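Local coordinates for cytochrome C-type biogenesis protein ccmF (Thermus thermophilus, PDB 6ZMQ) that acts as a membrane-bound cytochrome c heme lyase that binds heme b and probably takes part in attaching heme during cytochrome c maturation, at residues R52-R55 against G56-L60; L75-A78 against L79-D83; Y216-W219 against V220-T223; T624-V627 against F628-W631. One frame throughout, in Å; residues are numbered along the deposited sequence.

Contact 1 (R52-R55 against G56-L60)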
loop_
_atom_site.group_PDB
_atom_site.type_symbol
_atom_site.label_atom_id
_atom_site.label_comp_id
_atom_site.label_asym_id
_atom_site.label_seq_id
_atom_site.Cartn_x
_atom_site.Cartn_y
_atom_site.Cartn_z
ATOM N N ARG A 52 0.603 -2.377 39.541
ATOM C CA ARG A 52 -0.862 -2.397 39.505
ATOM C C ARG A 52 -1.474 -1.486 38.442
ATOM O O ARG A 52 -2.702 -1.442 38.326
ATOM C CB ARG A 52 -1.429 -2.049 40.885
ATOM C CG ARG A 52 -0.993 -3.022 41.960
ATOM C CD ARG A 52 -0.545 -2.405 43.262
ATOM N NE ARG A 52 -0.412 -3.471 44.247
ATOM C CZ ARG A 52 0.492 -3.501 45.217
ATOM N NH1 ARG A 52 0.619 -4.584 45.970
ATOM N NH2 ARG A 52 1.335 -2.490 45.368
ATOM N N PHE A 53 -0.665 -0.744 37.692
ATOM C CA PHE A 53 -1.124 0.083 36.585
ATOM C C PHE A 53 -0.711 -0.467 35.227
ATOM O O PHE A 53 -1.437 -0.292 34.241
ATOM C CB PHE A 53 -0.609 1.509 36.781
ATOM C CG PHE A 53 -1.045 2.118 38.084
ATOM C CD1 PHE A 53 -2.335 1.902 38.566
ATOM C CD2 PHE A 53 -0.182 2.916 38.817
ATOM C CE1 PHE A 53 -2.747 2.454 39.771
ATOM C CE2 PHE A 53 -0.587 3.474 40.026
ATOM C CZ PHE A 53 -1.873 3.244 40.500
ATOM N N LEU A 54 0.435 -1.150 35.155
ATOM C CA LEU A 54 0.725 -1.978 33.990
ATOM C C LEU A 54 -0.174 -3.209 33.950
ATOM O O LEU A 54 -0.393 -3.757 32.868
ATOM C CB LEU A 54 2.214 -2.365 33.972
ATOM C CG LEU A 54 2.921 -3.089 32.804
ATOM C CD1 LEU A 54 2.909 -4.618 32.920
ATOM C CD2 LEU A 54 2.410 -2.646 31.432
ATOM N N ARG A 55 -0.712 -3.651 35.098
ATOM C CA ARG A 55 -1.824 -4.596 35.026
ATOM C C ARG A 55 -3.090 -3.935 34.500
ATOM O O ARG A 55 -3.842 -4.572 33.765
ATOM C CB ARG A 55 -2.132 -5.262 36.376
ATOM C CG ARG A 55 -1.000 -6.032 37.018
ATOM C CD ARG A 55 -1.254 -6.319 38.504
ATOM N NE ARG A 55 -2.614 -6.791 38.783
ATOM C CZ ARG A 55 -3.424 -6.252 39.689
ATOM N NH1 ARG A 55 -3.011 -5.229 40.418
ATOM N NH2 ARG A 55 -4.641 -6.741 39.881
ATOM N N GLY A 56 -3.348 -2.674 34.859
ATOM C CA GLY A 56 -4.605 -2.040 34.465
ATOM C C GLY A 56 -4.688 -1.701 32.985
ATOM O O GLY A 56 -5.725 -1.915 32.342
ATOM N N ALA A 57 -3.595 -1.168 32.424
ATOM C CA ALA A 57 -3.564 -0.868 30.992
ATOM C C ALA A 57 -3.606 -2.142 30.147
ATOM O O ALA A 57 -4.238 -2.172 29.084
ATOM C CB ALA A 57 -2.332 -0.033 30.651
ATOM N N ARG A 58 -2.940 -3.207 30.612
ATOM C CA ARG A 58 -3.099 -4.542 30.030
ATOM C C ARG A 58 -4.456 -5.163 30.333
ATOM O O ARG A 58 -4.792 -6.204 29.765
ATOM C CB ARG A 58 -2.017 -5.498 30.536
ATOM C CG ARG A 58 -0.619 -5.317 29.982
ATOM C CD ARG A 58 0.203 -6.536 30.346
ATOM N NE ARG A 58 1.594 -6.456 29.932
ATOM C CZ ARG A 58 2.522 -7.347 30.266
ATOM N NH1 ARG A 58 3.727 -7.289 29.728
ATOM N NH2 ARG A 58 2.224 -8.341 31.094
ATOM N N ALA A 59 -5.178 -4.652 31.325
ATOM C CA ALA A 59 -6.530 -5.138 31.537
ATOM C C ALA A 59 -7.521 -4.496 30.580
ATOM O O ALA A 59 -8.561 -5.097 30.297
ATOM C CB ALA A 59 -6.963 -4.910 32.988
ATOM N N LEU A 60 -7.232 -3.293 30.084
ATOM C CA LEU A 60 -8.199 -2.586 29.246
ATOM C C LEU A 60 -8.008 -2.775 27.737
ATOM O O LEU A 60 -8.714 -2.122 26.962
ATOM C CB LEU A 60 -8.192 -1.093 29.565
ATOM C CG LEU A 60 -8.514 -0.695 31.001
ATOM C CD1 LEU A 60 -7.745 0.540 31.304
ATOM C CD2 LEU A 60 -10.007 -0.442 31.180
#
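The amide of A57 reaches back to the carbonyl of F53 in a nearly straight bond, N to O 3.0 Å with 168° at the hydrogen. One residue further on, R58 N points at L54 O from 3.4 Å, a weak bond, and A59 N to R55 O is weak because it is bent. R58 also lays its own side chain beside the L54 carbonyl, with CG 3.3 Å from L54 O. The R58 chain then runs extended from CG to NE and crosses the L54 side chain obliquely. L54 has CG anti to the backbone N (chi1 -172°), which turns its branch along the helix toward R58, and CD1 comes over one face of the guanidinium, offset toward the rim, 3.7 Å from R58 NE. These i to i+4 pairs run along the C-terminal part of the short helix 51-57 and into the residues that follow it; this helix links helix 20-47 to helix 61-81, and L60 is already the N-cap residue of the latter. A57 packs on A42 and F146, F53 on L41 and A45, and R58 on L142 of helix 135-157. With an alanine in place of R58, the CD1 methyl of L54 would probably lose the flat group it rests on, and L142 would lose a neighbour. R55, bent at its third torsion, keeps its guanidinium back along the helix, edge-on to the CG of R52, while its carbonyl O has the CB of A59 at 3.2 Å.

Contact 2 (L75-A78 against L79-D83)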
loop_
_atom_site.group_PDB
_atom_site.type_symbol
_atom_site.label_atom_id
_atom_site.label_comp_id
_atom_site.label_asym_id
_atom_site.label_seq_id
_atom_site.Cartn_x
_atom_site.Cartn_y
_atom_site.Cartn_z
ATOM N N LEU A 75 -22.639 -0.465 13.032
ATOM C CA LEU A 75 -22.735 0.087 11.679
ATOM C C LEU A 75 -23.137 -0.975 10.654
ATOM O O LEU A 75 -23.930 -0.696 9.744
ATOM C CB LEU A 75 -21.418 0.754 11.282
ATOM C CG LEU A 75 -21.491 1.874 10.231
ATOM C CD1 LEU A 75 -22.712 2.796 10.448
ATOM C CD2 LEU A 75 -20.207 2.678 10.251
ATOM N N GLU A 76 -22.618 -2.202 10.801
ATOM C CA GLU A 76 -23.009 -3.304 9.913
ATOM C C GLU A 76 -24.461 -3.722 10.132
ATOM O O GLU A 76 -25.166 -4.070 9.176
ATOM C CB GLU A 76 -22.099 -4.519 10.109
ATOM C CG GLU A 76 -20.682 -4.337 9.614
ATOM C CD GLU A 76 -20.309 -5.340 8.538
ATOM O OE1 GLU A 76 -19.647 -4.933 7.559
ATOM O OE2 GLU A 76 -20.685 -6.521 8.660
ATOM N N TRP A 77 -24.879 -3.780 11.402
ATOM C CA TRP A 77 -26.267 -3.949 11.821
ATOM C C TRP A 77 -27.189 -2.947 11.137
ATOM O O TRP A 77 -28.205 -3.331 10.556
ATOM C CB TRP A 77 -26.303 -3.806 13.352
ATOM C CG TRP A 77 -27.572 -4.108 14.140
ATOM C CD1 TRP A 77 -28.875 -3.879 13.776
ATOM C CD2 TRP A 77 -27.624 -4.659 15.462
ATOM N NE1 TRP A 77 -29.726 -4.260 14.785
ATOM C CE2 TRP A 77 -28.985 -4.747 15.830
ATOM C CE3 TRP A 77 -26.651 -5.097 16.364
ATOM C CZ2 TRP A 77 -29.393 -5.255 17.060
ATOM C CZ3 TRP A 77 -27.056 -5.601 17.584
ATOM C CH2 TRP A 77 -28.417 -5.675 17.923
ATOM N N ALA A 78 -26.840 -1.657 11.201
ATOM C CA ALA A 78 -27.667 -0.605 10.610
ATOM C C ALA A 78 -27.690 -0.697 9.090
ATOM O O ALA A 78 -28.721 -0.442 8.455
ATOM C CB ALA A 78 -27.155 0.766 11.051
ATOM N N LEU A 79 -26.557 -1.059 8.489
ATOM C CA LEU A 79 -26.498 -1.219 7.040
ATOM C C LEU A 79 -27.252 -2.455 6.564
ATOM O O LEU A 79 -27.693 -2.501 5.410
ATOM C CB LEU A 79 -25.039 -1.253 6.605
ATOM C CG LEU A 79 -24.655 0.185 6.305
ATOM C CD1 LEU A 79 -23.193 0.411 6.389
ATOM C CD2 LEU A 79 -25.115 0.446 4.914
ATOM N N LEU A 80 -27.421 -3.455 7.426
ATOM C CA LEU A 80 -28.174 -4.641 7.047
ATOM C C LEU A 80 -29.673 -4.486 7.279
ATOM O O LEU A 80 -30.467 -4.959 6.456
ATOM C CB LEU A 80 -27.649 -5.857 7.816
ATOM C CG LEU A 80 -26.749 -6.846 7.075
ATOM C CD1 LEU A 80 -25.496 -6.171 6.560
ATOM C CD2 LEU A 80 -26.383 -7.973 8.022
ATOM N N VAL A 81 -30.086 -3.803 8.356
ATOM C CA VAL A 81 -31.509 -3.654 8.655
ATOM C C VAL A 81 -32.150 -2.512 7.885
ATOM O O VAL A 81 -33.368 -2.312 8.014
ATOM C CB VAL A 81 -31.791 -3.411 10.155
ATOM C CG1 VAL A 81 -31.286 -4.576 11.005
ATOM C CG2 VAL A 81 -31.239 -2.063 10.617
ATOM N N HIS A 82 -31.357 -1.753 7.108
ATOM C CA HIS A 82 -31.795 -0.655 6.235
ATOM C C HIS A 82 -32.490 0.451 7.026
ATOM O O HIS A 82 -33.503 1.012 6.602
ATOM C CB HIS A 82 -32.658 -1.172 5.081
ATOM C CG HIS A 82 -32.055 -2.350 4.385
ATOM N ND1 HIS A 82 -30.723 -2.402 4.033
ATOM C CD2 HIS A 82 -32.588 -3.537 4.010
ATOM C CE1 HIS A 82 -30.468 -3.560 3.451
ATOM N NE2 HIS A 82 -31.582 -4.267 3.425
ATOM N N ASP A 83 -31.939 0.729 8.205
ATOM C CA ASP A 83 -32.205 1.969 8.910
ATOM C C ASP A 83 -31.692 3.104 8.036
ATOM O O ASP A 83 -30.593 3.020 7.487
ATOM C CB ASP A 83 -31.489 1.942 10.266
ATOM C CG ASP A 83 -31.900 3.074 11.210
ATOM O OD1 ASP A 83 -32.608 4.024 10.816
ATOM O OD2 ASP A 83 -31.479 3.006 12.383
#
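W77 and V81 make the closest side-chain meeting of this turn: the methyl CG1 of V81 lies 3.7 Å from W77 CD1 on the pyrrole part of the indole, and the two side chains are set at a slant. The indole gets there because CG is anti to the backbone N of W77 (chi1 -172°). The same V81 methyl also lies 3.4 Å from W77 O, beside the straightest of the helical bonds, V81 N to W77 O at 2.9 Å (155° at the hydrogen). Along another flank, L79 CD1 approaches L75 CG at 4.4 Å, and the amide of L79 is hydrogen-bonded to the carbonyl of L75. L80 leans its CD1 against E76 O, the acceptor of its own amide, L80 N to E76 O being 2.9 Å. Beyond this shell, W77 packs on P20 and L23 of helix 20-47, and L79 on V89 of helix 87-92 and on H93. H82 takes positive phi (60°) and turns the chain out of helix 61-81. D83 follows, its carboxylate oxygen OD1 hydrogen-bonded to S85 OG, two residues on. Up to V81 each amide has its regular i to i+4 bond; past it, A78 O is shared by two weakly directed donors, H82 N at 3.2 Å and D83 N at 3.4 Å, where the helix ends.

Contact 3 (Y216-W219 against V220-T223). With PTY (phosphatidylethanolamine), chain F.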
loop_
_atom_site.group_PDB
_atom_site.type_symbol
_atom_site.label_atom_id
_atom_site.label_comp_id
_atom_site.label_asym_id
_atom_site.label_seq_id
_atom_site.Cartn_x
_atom_site.Cartn_y
_atom_site.Cartn_z
ATOM N N TYR A 216 18.306 0.045 23.080
ATOM C CA TYR A 216 18.214 0.587 21.728
ATOM C C TYR A 216 18.329 -0.444 20.619
ATOM O O TYR A 216 18.119 -0.091 19.452
ATOM C CB TYR A 216 19.317 1.629 21.489
ATOM C CG TYR A 216 19.361 2.746 22.490
ATOM C CD1 TYR A 216 18.417 3.764 22.464
ATOM C CD2 TYR A 216 20.368 2.797 23.452
ATOM C CE1 TYR A 216 18.455 4.789 23.386
ATOM C CE2 TYR A 216 20.420 3.819 24.375
ATOM C CZ TYR A 216 19.465 4.811 24.335
ATOM O OH TYR A 216 19.520 5.831 25.252
ATOM N N GLN A 217 18.690 -1.683 20.929
ATOM C CA GLN A 217 18.861 -2.682 19.889
ATOM C C GLN A 217 17.799 -3.771 19.931
ATOM O O GLN A 217 17.344 -4.214 18.870
ATOM C CB GLN A 217 20.274 -3.289 19.981
ATOM C CG GLN A 217 20.437 -4.772 19.660
ATOM C CD GLN A 217 20.324 -5.039 18.173
ATOM O OE1 GLN A 217 20.538 -4.144 17.365
ATOM N NE2 GLN A 217 19.960 -6.264 17.809
ATOM N N THR A 218 17.321 -4.127 21.128
ATOM C CA THR A 218 16.434 -5.268 21.323
ATOM C C THR A 218 15.047 -5.072 20.724
ATOM O O THR A 218 14.344 -6.061 20.497
ATOM C CB THR A 218 16.294 -5.575 22.820
ATOM O OG1 THR A 218 15.496 -6.752 22.994
ATOM C CG2 THR A 218 15.646 -4.405 23.561
ATOM N N TRP A 219 14.650 -3.826 20.455
ATOM C CA TRP A 219 13.281 -3.501 20.065
ATOM C C TRP A 219 12.877 -4.010 18.685
ATOM O O TRP A 219 11.686 -4.259 18.479
ATOM C CB TRP A 219 13.085 -1.984 20.104
ATOM C CG TRP A 219 13.811 -1.280 19.000
ATOM C CD1 TRP A 219 15.140 -0.993 18.958
ATOM C CD2 TRP A 219 13.252 -0.782 17.772
ATOM N NE1 TRP A 219 15.448 -0.354 17.784
ATOM C CE2 TRP A 219 14.306 -0.215 17.039
ATOM C CE3 TRP A 219 11.966 -0.768 17.221
ATOM C CZ2 TRP A 219 14.113 0.376 15.790
ATOM C CZ3 TRP A 219 11.779 -0.187 15.973
ATOM C CH2 TRP A 219 12.848 0.381 15.278
ATOM N N VAL A 220 13.805 -4.186 17.739
ATOM C CA VAL A 220 13.376 -4.418 16.365
ATOM C C VAL A 220 13.309 -5.910 16.053
ATOM O O VAL A 220 12.574 -6.309 15.136
ATOM C CB VAL A 220 14.252 -3.666 15.331
ATOM C CG1 VAL A 220 15.563 -4.348 15.091
ATOM C CG2 VAL A 220 13.503 -3.491 14.016
ATOM N N GLU A 221 13.994 -6.745 16.823
ATOM C CA GLU A 221 13.991 -8.173 16.580
ATOM C C GLU A 221 12.852 -8.872 17.299
ATOM O O GLU A 221 12.481 -9.984 16.907
ATOM C CB GLU A 221 15.352 -8.756 16.981
ATOM C CG GLU A 221 16.041 -7.950 18.075
ATOM C CD GLU A 221 17.374 -8.527 18.486
ATOM O OE1 GLU A 221 17.792 -8.291 19.636
ATOM O OE2 GLU A 221 18.023 -9.182 17.639
ATOM N N GLU A 222 12.273 -8.224 18.311
ATOM C CA GLU A 222 11.002 -8.648 18.869
ATOM C C GLU A 222 9.803 -8.169 18.058
ATOM O O GLU A 222 8.704 -8.699 18.248
ATOM C CB GLU A 222 10.851 -8.140 20.305
ATOM C CG GLU A 222 12.059 -8.362 21.208
ATOM C CD GLU A 222 12.084 -7.386 22.381
ATOM O OE1 GLU A 222 11.950 -6.165 22.148
ATOM O OE2 GLU A 222 12.211 -7.840 23.538
ATOM N N THR A 223 9.964 -7.182 17.170
ATOM C CA THR A 223 8.810 -6.604 16.482
ATOM C C THR A 223 8.808 -6.922 14.988
ATOM O O THR A 223 7.906 -6.471 14.263
ATOM C CB THR A 223 8.747 -5.087 16.704
ATOM O OG1 THR A 223 7.440 -4.626 16.368
ATOM C CG2 THR A 223 9.738 -4.332 15.836
HETATM C C1 PTY F . 1.978 -10.777 14.347
HETATM C C2 PTY F . 9.099 -11.624 16.567
HETATM C C3 PTY F . 7.859 -12.240 17.217
HETATM O O4 PTY F . 0.731 -10.219 14.048
HETATM C C5 PTY F . 3.087 -12.709 15.547
HETATM C C6 PTY F . 1.757 -12.064 15.134
HETATM O O7 PTY F . 1.065 -12.944 14.289
HETATM C C8 PTY F . -0.045 -13.621 14.816
HETATM O O10 PTY F . 0.014 -14.140 15.882
HETATM C C11 PTY F . -1.338 -13.702 13.998
HETATM C C12 PTY F . -2.480 -14.239 14.864
HETATM C C13 PTY F . -3.803 -14.299 14.093
HETATM C C14 PTY F . -3.693 -15.258 12.905
HETATM C C15 PTY F . -5.084 -15.629 12.388
HETATM C C16 PTY F . -4.960 -16.021 10.915
HETATM C C17 PTY F . -6.271 -15.766 10.165
HETATM C C18 PTY F . -6.208 -14.583 9.184
HETATM C C19 PTY F . -4.847 -14.400 8.503
HETATM C C20 PTY F . -5.016 -14.022 7.028
HETATM C C21 PTY F . -5.584 -12.608 6.869
HETATM C C22 PTY F . -5.726 -12.289 5.376
HETATM C C23 PTY F . -5.670 -10.783 5.098
HETATM C C24 PTY F . -7.070 -10.276 4.728
HETATM C C25 PTY F . -7.009 -9.397 3.474
HETATM C C26 PTY F . -8.418 -9.099 2.957
HETATM C C27 PTY F . -8.367 -8.813 1.458
HETATM C C28 PTY F . -9.707 -9.209 0.841
HETATM C C29 PTY F . -9.504 -9.724 -0.581
HETATM C C30 PTY F . 0.643 -9.558 12.817
HETATM C C31 PTY F . -0.721 -9.133 12.266
HETATM O O30 PTY F . 1.627 -9.309 12.203
HETATM C C32 PTY F . -1.724 -10.281 12.155
HETATM C C33 PTY F . -2.958 -9.775 11.403
HETATM C C34 PTY F . -3.383 -10.783 10.336
HETATM C C35 PTY F . -4.022 -10.023 9.175
HETATM C C36 PTY F . -5.335 -9.393 9.647
HETATM C C37 PTY F . -6.338 -9.311 8.490
HETATM C C38 PTY F . -7.664 -8.695 8.950
HETATM C C39 PTY F . -8.644 -8.527 7.788
HETATM C C40 PTY F . -10.068 -8.804 8.268
HETATM C C41 PTY F . -11.042 -8.811 7.090
HETATM C C42 PTY F . -11.127 -10.228 6.528
HETATM C C43 PTY F . -12.551 -10.747 6.711
HETATM C C44 PTY F . -12.805 -11.809 5.645
HETATM P P1 PTY F . 5.244 -12.437 17.032
HETATM O O11 PTY F . 6.720 -12.003 16.434
HETATM O O12 PTY F . 5.144 -11.936 18.454
HETATM O O13 PTY F . 5.159 -13.945 17.074
HETATM O O14 PTY F . 4.016 -11.811 16.105
HETATM N N1 PTY F . 10.287 -12.139 17.226
#
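W219 lays its indole against V220, the next residue in the chain. From CB, CG sits between the backbone N and the carbonyl carbon (chi1 71°), and this rotation brings one face of the ring over V220 N. Farther out, V220 CB stands over the centre of the benzene part, 3.9 Å from its centroid and 11° off the normal, a CH-pi contact. At the far end W219 CH2 meets V220 CG2 at 4.1 Å, while W219 CE3 has T223 CG2 obliquely at 4.4 Å. With an alanine here, V220 CB would probably lose the ring face it stands over. Q217 to V220 form a type I turn. Within and just beyond it, Q217 NE2 donates a weak bond to E221 OE1 at 3.5 Å, the amide and carboxylate planes 77° apart. E222 crosses T218 obliquely, with E222 OE2 3.5 Å from T218 OG1, and E222 OE1 makes a salt bridge to R137. The phosphatidylethanolamine amine N1 donates to E221 O at 3.1 Å, so the turn holds part of the lipid's head group. The turn joins helix 185-213 to helix 224-247, with T223 at the N-cap; the indole is stacked on F292 of helix 288-307 and packed against A207 of helix 185-213 and F274 of helix 266-284.

Contact 4 (T624-V627 against F628-W631)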
loop_
_atom_site.group_PDB
_atom_site.type_symbol
_atom_site.label_atom_id
_atom_site.label_comp_id
_atom_site.label_asym_id
_atom_site.label_seq_id
_atom_site.Cartn_x
_atom_site.Cartn_y
_atom_site.Cartn_z
ATOM N N THR A 624 1.077 -1.254 -25.161
ATOM C CA THR A 624 2.134 -1.316 -24.161
ATOM C C THR A 624 2.709 -2.724 -24.075
ATOM O O THR A 624 1.962 -3.703 -24.166
ATOM C CB THR A 624 1.583 -0.949 -22.772
ATOM O OG1 THR A 624 0.473 -1.805 -22.465
ATOM C CG2 THR A 624 1.122 0.491 -22.686
ATOM N N PRO A 625 4.018 -2.864 -23.847
ATOM C CA PRO A 625 4.614 -4.194 -23.678
ATOM C C PRO A 625 4.817 -4.588 -22.223
ATOM O O PRO A 625 5.040 -3.749 -21.346
ATOM C CB PRO A 625 5.977 -4.048 -24.379
ATOM C CG PRO A 625 5.963 -2.647 -25.012
ATOM C CD PRO A 625 5.067 -1.877 -24.105
ATOM N N LEU A 626 4.730 -5.910 -22.001
ATOM C CA LEU A 626 5.146 -6.603 -20.768
ATOM C C LEU A 626 4.408 -6.126 -19.512
ATOM O O LEU A 626 4.919 -6.242 -18.398
ATOM C CB LEU A 626 6.664 -6.490 -20.568
ATOM C CG LEU A 626 7.524 -7.272 -21.565
ATOM C CD1 LEU A 626 8.750 -6.475 -21.998
ATOM C CD2 LEU A 626 7.924 -8.625 -20.995
ATOM N N VAL A 627 3.181 -5.629 -19.662
ATOM C CA VAL A 627 2.423 -5.186 -18.489
ATOM C C VAL A 627 1.775 -6.383 -17.792
ATOM O O VAL A 627 1.466 -6.327 -16.595
ATOM C CB VAL A 627 1.404 -4.110 -18.909
ATOM C CG1 VAL A 627 0.861 -3.320 -17.717
ATOM C CG2 VAL A 627 2.075 -3.158 -19.844
ATOM N N PHE A 628 1.580 -7.485 -18.516
ATOM C CA PHE A 628 1.108 -8.718 -17.893
ATOM C C PHE A 628 2.212 -9.367 -17.058
ATOM O O PHE A 628 1.946 -9.961 -16.002
ATOM C CB PHE A 628 0.585 -9.654 -18.985
ATOM C CG PHE A 628 0.609 -11.106 -18.628
ATOM C CD1 PHE A 628 -0.340 -11.612 -17.740
ATOM C CD2 PHE A 628 1.537 -11.971 -19.225
ATOM C CE1 PHE A 628 -0.358 -12.949 -17.405
ATOM C CE2 PHE A 628 1.553 -13.326 -18.926
ATOM C CZ PHE A 628 0.605 -13.831 -18.006
ATOM N N TRP A 629 3.464 -9.232 -17.497
ATOM C CA TRP A 629 4.585 -9.782 -16.746
ATOM C C TRP A 629 4.889 -8.965 -15.504
ATOM O O TRP A 629 5.434 -9.502 -14.535
ATOM C CB TRP A 629 5.808 -9.868 -17.657
ATOM C CG TRP A 629 5.625 -10.884 -18.742
ATOM C CD1 TRP A 629 5.106 -10.671 -19.987
ATOM C CD2 TRP A 629 5.936 -12.276 -18.670
ATOM N NE1 TRP A 629 5.089 -11.848 -20.698
ATOM C CE2 TRP A 629 5.595 -12.848 -19.908
ATOM C CE3 TRP A 629 6.492 -13.091 -17.683
ATOM C CZ2 TRP A 629 5.784 -14.200 -20.178
ATOM C CZ3 TRP A 629 6.662 -14.432 -17.947
ATOM C CH2 TRP A 629 6.316 -14.974 -19.183
ATOM N N MET A 630 4.495 -7.693 -15.508
ATOM C CA MET A 630 4.515 -6.854 -14.317
ATOM C C MET A 630 3.601 -7.422 -13.228
ATOM O O MET A 630 3.961 -7.444 -12.042
ATOM C CB MET A 630 4.100 -5.444 -14.739
ATOM C CG MET A 630 4.195 -4.351 -13.724
ATOM S SD MET A 630 3.379 -2.949 -14.507
ATOM C CE MET A 630 4.521 -2.650 -15.874
ATOM N N TRP A 631 2.449 -7.967 -13.617
ATOM C CA TRP A 631 1.549 -8.554 -12.625
ATOM C C TRP A 631 1.921 -9.988 -12.282
ATOM O O TRP A 631 1.580 -10.467 -11.194
ATOM C CB TRP A 631 0.114 -8.458 -13.103
ATOM C CG TRP A 631 -0.260 -7.047 -13.108
ATOM C CD1 TRP A 631 0.220 -6.073 -12.277
ATOM C CD2 TRP A 631 -1.094 -6.395 -14.048
ATOM N NE1 TRP A 631 -0.313 -4.853 -12.616
ATOM C CE2 TRP A 631 -1.124 -5.027 -13.704
ATOM C CE3 TRP A 631 -1.849 -6.835 -15.132
ATOM C CZ2 TRP A 631 -1.872 -4.109 -14.406
ATOM C CZ3 TRP A 631 -2.587 -5.919 -15.819
ATOM C CH2 TRP A 631 -2.600 -4.578 -15.456
#
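L626 fits its CD2 methyl against the pyrrole part of W629, 3.6 Å from W629 CD1, the two side chains meeting at a slant. The indole's NE1, beside CD1, is hydrogen-bonded to D601 O, which fixes its rotation. V627 is the second bump: it points the same way as M630 and lies alongside it, V627 CG1 4.1 Å from M630 SD. The methionine runs out straight and then bends at its last torsion (chi3 -66°), curling CE to 4.2 Å from the same CG1 of V627, so that this methyl sits in the crook of the bend. V627 CG1 also comes within 4.3 Å of CH2 at the far rim of W631, while V627 O lies over one face of that indole, 3.6 Å above its plane. M630 N closes the turn with a bond to L626 O at 3.3 Å. Outside, L626 rests on L518 and F522, M630 on A519 and S523, all of helix 501-525, and W631 meets W243 and F604 edge-to-face. L626, with positive phi, marks the turn of a strand-to-helix junction, where strand 617-625 of an antiparallel sheet passes into the final helix 627-644, predicted to be transmembrane.

In the fold
From the N terminus the four contacts come in series; each closes one short local turn, and none nests in or crosses another. Contact 1 lies on the short helix 51-57, and contact 2 at the far end of the helix that follows, 61-81, so their centres are about 35 Å apart. Contact 3 sits in the turn between helices 185-213 and 224-247, about 23 Å from contact 1 between centres, and carries a lipid head group. Contact 4, at the passage from strand 617-625 to helix 627-644, is about 53 Å from contact 1 between centres, on the opposite side of the chain's centre, and joins the sheet to the helical bundle.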